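Local coordinates for DNA sulfur modification protein DndE (Escherichia coli, PDB 4LRV) that takes part in DNA phosphorothioation, the sulfur modification of the DNA backbone, and probably binds DNA, at residues P28-V40 with I64-L78. Sequence-based numbering, arbitrary orientation.
Sequences PNIAARLAFFRSV and ITWLGETLQATELVL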
loop_
_atom_site.group_PDB
_atom_site.type_symbol
_atom_site.label_atom_id
_atom_site.label_comp_id
_atom_site.label_asym_id
_atom_site.label_seq_id
_atom_site.Cartn_x
_atom_site.Cartn_y
_atom_site.Cartn_z
ATOM N N PRO A 28 7.580 1.890 12.420
ATOM C CA PRO A 28 8.945 1.680 12.932
ATOM C C PRO A 28 9.783 0.708 12.095
ATOM O O PRO A 28 10.949 0.985 11.817
ATOM C CB PRO A 28 8.716 1.123 14.339
ATOM C CG PRO A 28 7.337 1.554 14.714
ATOM C CD PRO A 28 6.551 1.572 13.431
ATOM N N ASN A 29 9.206 -0.405 11.663
ATOM C CA ASN A 29 9.986 -1.363 10.884
ATOM C C ASN A 29 10.422 -0.857 9.495
ATOM O O ASN A 29 11.514 -1.189 9.029
ATOM C CB ASN A 29 9.298 -2.736 10.813
ATOM C CG ASN A 29 8.029 -2.726 9.983
ATOM O OD1 ASN A 29 7.360 -1.700 9.841
ATOM N ND2 ASN A 29 7.686 -3.889 9.429
ATOM N N ILE A 30 9.571 -0.061 8.848
ATOM C CA ILE A 30 9.915 0.536 7.561
ATOM C C ILE A 30 10.961 1.630 7.750
ATOM O O ILE A 30 11.821 1.820 6.898
ATOM C CB ILE A 30 8.674 1.118 6.826
ATOM C CG1 ILE A 30 7.807 -0.013 6.251
ATOM C CG2 ILE A 30 9.109 2.063 5.706
ATOM C CD1 ILE A 30 6.426 0.434 5.757
ATOM N N ALA A 31 10.869 2.354 8.864
ATOM C CA ALA A 31 11.814 3.418 9.157
ATOM C C ALA A 31 13.190 2.837 9.460
ATOM O O ALA A 31 14.212 3.454 9.160
ATOM C CB ALA A 31 11.328 4.237 10.318
ATOM N N ALA A 32 13.209 1.649 10.058
ATOM C CA ALA A 32 14.448 0.960 10.325
ATOM C C ALA A 32 15.165 0.609 9.008
ATOM O O ALA A 32 16.388 0.738 8.905
ATOM C CB ALA A 32 14.190 -0.270 11.170
ATOM N N ARG A 33 14.405 0.188 7.997
ATOM C CA ARG A 33 14.980 -0.076 6.683
ATOM C C ARG A 33 15.604 1.172 6.097
ATOM O O ARG A 33 16.776 1.154 5.694
ATOM C CB ARG A 33 13.926 -0.611 5.729
ATOM C CG ARG A 33 13.376 -1.931 6.166
ATOM C CD ARG A 33 12.240 -2.344 5.310
ATOM N NE ARG A 33 11.396 -3.251 6.065
ATOM C CZ ARG A 33 10.217 -3.695 5.654
ATOM N NH1 ARG A 33 9.730 -3.312 4.478
ATOM N NH2 ARG A 33 9.528 -4.521 6.434
ATOM N N LEU A 34 14.822 2.254 6.075
ATOM C CA LEU A 34 15.276 3.547 5.567
ATOM C C LEU A 34 16.473 4.119 6.335
ATOM O O LEU A 34 17.400 4.652 5.736
ATOM C CB LEU A 34 14.127 4.551 5.583
ATOM C CG LEU A 34 12.852 4.132 4.856
ATOM C CD1 LEU A 34 11.754 5.133 5.146
ATOM C CD2 LEU A 34 13.087 3.965 3.333
ATOM N N ALA A 35 16.445 4.014 7.656
ATOM C CA ALA A 35 17.558 4.470 8.477
ATOM C C ALA A 35 18.827 3.673 8.149
ATOM O O ALA A 35 19.866 4.258 7.861
ATOM C CB ALA A 35 17.203 4.353 9.932
ATOM N N PHE A 36 18.735 2.342 8.159
ATOM C CA PHE A 36 19.863 1.490 7.781
ATOM C C PHE A 36 20.526 1.945 6.479
ATOM O O PHE A 36 21.743 2.134 6.434
ATOM C CB PHE A 36 19.446 0.013 7.675
ATOM C CG PHE A 36 20.593 -0.924 7.381
ATOM C CD1 PHE A 36 21.481 -1.290 8.378
ATOM C CD2 PHE A 36 20.787 -1.432 6.099
ATOM C CE1 PHE A 36 22.546 -2.142 8.112
ATOM C CE2 PHE A 36 21.856 -2.293 5.820
ATOM C CZ PHE A 36 22.734 -2.643 6.834
ATOM N N PHE A 37 19.728 2.120 5.425
ATOM C CA PHE A 37 20.297 2.464 4.115
ATOM C C PHE A 37 20.804 3.900 3.991
ATOM O O PHE A 37 21.714 4.155 3.212
ATOM C CB PHE A 37 19.359 2.098 2.960
ATOM C CG PHE A 37 19.240 0.620 2.732
ATOM C CD1 PHE A 37 20.363 -0.140 2.431
ATOM C CD2 PHE A 37 18.011 -0.014 2.840
ATOM C CE1 PHE A 37 20.272 -1.507 2.244
ATOM C CE2 PHE A 37 17.901 -1.384 2.649
ATOM C CZ PHE A 37 19.037 -2.136 2.346
ATOM N N ARG A 38 20.247 4.836 4.753
ATOM C CA ARG A 38 20.765 6.186 4.669
ATOM C C ARG A 38 22.067 6.262 5.465
ATOM O O ARG A 38 22.958 7.045 5.168
ATOM C CB ARG A 38 19.718 7.246 5.075
ATOM C CG ARG A 38 19.742 7.717 6.520
ATOM C CD ARG A 38 19.011 9.056 6.669
ATOM N NE ARG A 38 17.606 8.981 6.261
ATOM C CZ ARG A 38 16.577 8.802 7.095
ATOM N NH1 ARG A 38 16.774 8.669 8.404
ATOM N NH2 ARG A 38 15.334 8.746 6.615
ATOM N N SER A 39 22.183 5.399 6.457
ATOM C CA SER A 39 23.399 5.297 7.230
ATOM C C SER A 39 24.514 4.644 6.407
ATOM O O SER A 39 25.641 5.135 6.325
ATOM C CB SER A 39 23.119 4.479 8.472
ATOM O OG SER A 39 24.258 4.423 9.279
ATOM N N VAL A 40 24.173 3.534 5.782
ATOM C CA VAL A 40 25.134 2.704 5.074
ATOM C C VAL A 40 25.686 3.342 3.778
ATOM O O VAL A 40 26.788 3.009 3.350
ATOM C CB VAL A 40 24.519 1.305 4.888
ATOM C CG1 VAL A 40 24.566 0.813 3.461
ATOM C CG2 VAL A 40 25.096 0.331 5.907
ATOM N N ILE A 64 12.226 -10.884 9.247
ATOM C CA ILE A 64 11.390 -10.590 8.089
ATOM C C ILE A 64 10.507 -9.389 8.373
ATOM O O ILE A 64 10.259 -8.563 7.494
ATOM C CB ILE A 64 10.524 -11.782 7.676
ATOM C CG1 ILE A 64 11.315 -13.082 7.796
ATOM C CG2 ILE A 64 10.022 -11.586 6.238
ATOM C CD1 ILE A 64 10.643 -14.280 7.133
ATOM N N THR A 65 10.048 -9.299 9.613
ATOM C CA THR A 65 9.298 -8.148 10.068
ATOM C C THR A 65 10.136 -6.878 9.938
ATOM O O THR A 65 9.662 -5.878 9.402
ATOM C CB THR A 65 8.847 -8.304 11.531
ATOM O OG1 THR A 65 8.232 -9.583 11.713
ATOM C CG2 THR A 65 7.859 -7.227 11.888
ATOM N N TRP A 66 11.371 -6.924 10.437
ATOM C CA TRP A 66 12.250 -5.768 10.366
ATOM C C TRP A 66 12.602 -5.423 8.926
ATOM O O TRP A 66 12.485 -4.261 8.518
ATOM C CB TRP A 66 13.554 -5.996 11.131
ATOM C CG TRP A 66 13.476 -5.885 12.633
ATOM C CD1 TRP A 66 13.714 -6.882 13.529
ATOM C CD2 TRP A 66 13.185 -4.713 13.407
ATOM N NE1 TRP A 66 13.573 -6.416 14.806
ATOM C CE2 TRP A 66 13.251 -5.086 14.765
ATOM C CE3 TRP A 66 12.866 -3.384 13.086
ATOM C CZ2 TRP A 66 13.017 -4.182 15.806
ATOM C CZ3 TRP A 66 12.636 -2.485 14.124
ATOM C CH2 TRP A 66 12.706 -2.894 15.468
ATOM N N LEU A 67 13.025 -6.426 8.160
ATOM C CA LEU A 67 13.648 -6.162 6.866
ATOM C C LEU A 67 12.710 -6.211 5.682
ATOM O O LEU A 67 12.874 -5.430 4.751
ATOM C CB LEU A 67 14.888 -7.050 6.635
ATOM C CG LEU A 67 15.921 -7.019 7.780
ATOM C CD1 LEU A 67 17.157 -7.834 7.429
ATOM C CD2 LEU A 67 16.298 -5.576 8.167
ATOM N N GLY A 68 11.736 -7.121 5.713
ATOM C CA GLY A 68 10.788 -7.287 4.602
ATOM C C GLY A 68 11.484 -7.673 3.311
ATOM O O GLY A 68 12.431 -8.456 3.338
ATOM N N GLU A 69 11.026 -7.106 2.191
ATOM C CA GLU A 69 11.633 -7.339 0.871
ATOM C C GLU A 69 13.094 -6.872 0.803
ATOM O O GLU A 69 13.824 -7.222 -0.135
ATOM C CB GLU A 69 10.857 -6.613 -0.239
ATOM C CG GLU A 69 9.348 -6.544 -0.064
ATOM C CD GLU A 69 8.622 -7.714 -0.698
ATOM O OE1 GLU A 69 7.612 -7.469 -1.408
ATOM O OE2 GLU A 69 9.067 -8.871 -0.492
ATOM N N THR A 70 13.511 -6.060 1.773
ATOM C CA THR A 70 14.869 -5.544 1.755
ATOM C C THR A 70 15.839 -6.527 2.417
ATOM O O THR A 70 17.025 -6.235 2.535
ATOM C CB THR A 70 14.999 -4.134 2.397
ATOM O OG1 THR A 70 15.101 -4.250 3.824
ATOM C CG2 THR A 70 13.840 -3.230 2.010
ATOM N N LEU A 71 15.326 -7.695 2.814
ATOM C CA LEU A 71 16.111 -8.713 3.533
ATOM C C LEU A 71 17.426 -9.099 2.881
ATOM O O LEU A 71 18.491 -8.897 3.470
ATOM C CB LEU A 71 15.287 -9.978 3.805
ATOM C CG LEU A 71 16.037 -11.023 4.643
ATOM C CD1 LEU A 71 15.230 -11.455 5.845
ATOM C CD2 LEU A 71 16.427 -12.216 3.817
ATOM N N GLN A 72 17.333 -9.680 1.686
ATOM C CA GLN A 72 18.486 -10.155 0.931
ATOM C C GLN A 72 19.481 -9.026 0.758
ATOM O O GLN A 72 20.667 -9.181 1.050
ATOM C CB GLN A 72 18.066 -10.679 -0.455
ATOM C CG GLN A 72 17.271 -11.989 -0.458
ATOM C CD GLN A 72 15.756 -11.810 -0.279
ATOM O OE1 GLN A 72 15.283 -10.860 0.374
ATOM N NE2 GLN A 72 14.984 -12.745 -0.858
ATOM N N ALA A 73 18.985 -7.891 0.279
ATOM C CA ALA A 73 19.809 -6.712 0.095
ATOM C C ALA A 73 20.539 -6.352 1.386
ATOM O O ALA A 73 21.760 -6.214 1.390
ATOM C CB ALA A 73 18.959 -5.541 -0.375
ATOM N N THR A 74 19.784 -6.204 2.475
ATOM C CA THR A 74 20.362 -5.899 3.777
ATOM C C THR A 74 21.471 -6.892 4.132
ATOM O O THR A 74 22.606 -6.483 4.393
ATOM C CB THR A 74 19.292 -5.876 4.910
ATOM O OG1 THR A 74 18.255 -4.946 4.580
ATOM C CG2 THR A 74 19.928 -5.474 6.235
ATOM N N GLU A 75 21.146 -8.184 4.126
ATOM C CA GLU A 75 22.131 -9.209 4.474
ATOM C C GLU A 75 23.364 -9.181 3.569
ATOM O O GLU A 75 24.448 -9.549 4.006
ATOM C CB GLU A 75 21.515 -10.619 4.514
ATOM C CG GLU A 75 20.368 -10.773 5.520
ATOM C CD GLU A 75 20.347 -12.137 6.212
ATOM O OE1 GLU A 75 19.599 -13.038 5.763
ATOM O OE2 GLU A 75 21.081 -12.310 7.214
ATOM N N LEU A 76 23.211 -8.728 2.325
ATOM C CA LEU A 76 24.342 -8.683 1.389
ATOM C C LEU A 76 25.225 -7.479 1.683
ATOM O O LEU A 76 26.452 -7.558 1.645
ATOM C CB LEU A 76 23.862 -8.674 -0.067
ATOM C CG LEU A 76 24.826 -8.988 -1.232
ATOM C CD1 LEU A 76 25.307 -7.749 -1.919
ATOM C CD2 LEU A 76 25.994 -9.886 -0.855
ATOM N N VAL A 77 24.594 -6.359 2.000
ATOM C CA VAL A 77 25.332 -5.185 2.432
ATOM C C VAL A 77 26.136 -5.482 3.709
ATOM O O VAL A 77 27.332 -5.200 3.778
ATOM C CB VAL A 77 24.400 -3.992 2.644
ATOM C CG1 VAL A 77 25.160 -2.840 3.283
ATOM C CG2 VAL A 77 23.799 -3.568 1.320
ATOM N N LEU A 78 25.478 -6.073 4.700
ATOM C CA LEU A 78 26.144 -6.418 5.956
ATOM C C LEU A 78 27.315 -7.385 5.752
ATOM O O LEU A 78 28.347 -7.286 6.421
ATOM C CB LEU A 78 25.141 -6.994 6.966
ATOM C CG LEU A 78 24.339 -5.948 7.728
ATOM C CD1 LEU A 78 23.192 -6.611 8.480
ATOM C CD2 LEU A 78 25.237 -5.147 8.683
#
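Arg33 and Asn29 of helix 28-40 grip the carbonyls at the C-terminal end of helix 63-67. Arg33 NE donates to Trp66 O at 2.9 Å, and the bond is nearly straight (173°). Arg33 NH2 reaches Thr65 O at a longer 3.3 Å. Both oxygens lie at the guanidinium edge, in its plane. Asn29 ND2 also donates to Thr65 O, at 2.8 Å. ND2 and NH2 come from opposite faces of the Thr65 carbonyl plane. The extended Arg33 chain carries the guanidinium to this helix end, which probably favours a positive charge. Leu67 O and Gly68 N lie over one guanidinium face, toward its rim; Leu67 O is near NE but at a poor angle for a bond. A leucine in place of Arg33 would probably take one of two donors from Thr65 O and the NE donor from Trp66 O. Gly68 leaves the helical conformation with positive phi. In the turn, Thr70 OG1 donates to Leu67 O at 2.7 Å. The bonds thus tie helix 28-40 to the turn between two helices.

Asn29, Arg33, Thr65 and Gly68 are partly open to solvent. The Phe36, Phe37 and Val77 end is buried and mostly apolar, with Thr74 OG1 satisfied by Thr70 O. Phe36 has CG anti to its backbone N (chi1 -176°), which turns the ring toward helix 71-81. Thr74 CG2 makes a CH-pi contact over its face, 4.2 Å from the centroid. Phe36 CZ meets Leu78 CG at 3.8 Å. Phe37 brings its ring edge to Thr70 CB and Val77 CG2. Val40 CG1 and Val77 CG1 meet tip to tip at 3.7 Å.

The axes of 28-40 and 71-78 run at 34° to each other. Trp94 and His97 of helix 87-103 pack on Phe36, while Phe37 and Val40 also touch Gln72 and Leu76 of a second subunit. At the Asn29 end the Trp66 ring lies against Ala32 CB (3.9 Å from CE3), and its NE1 hydrogen-bonds Met7 O of strand 6-7.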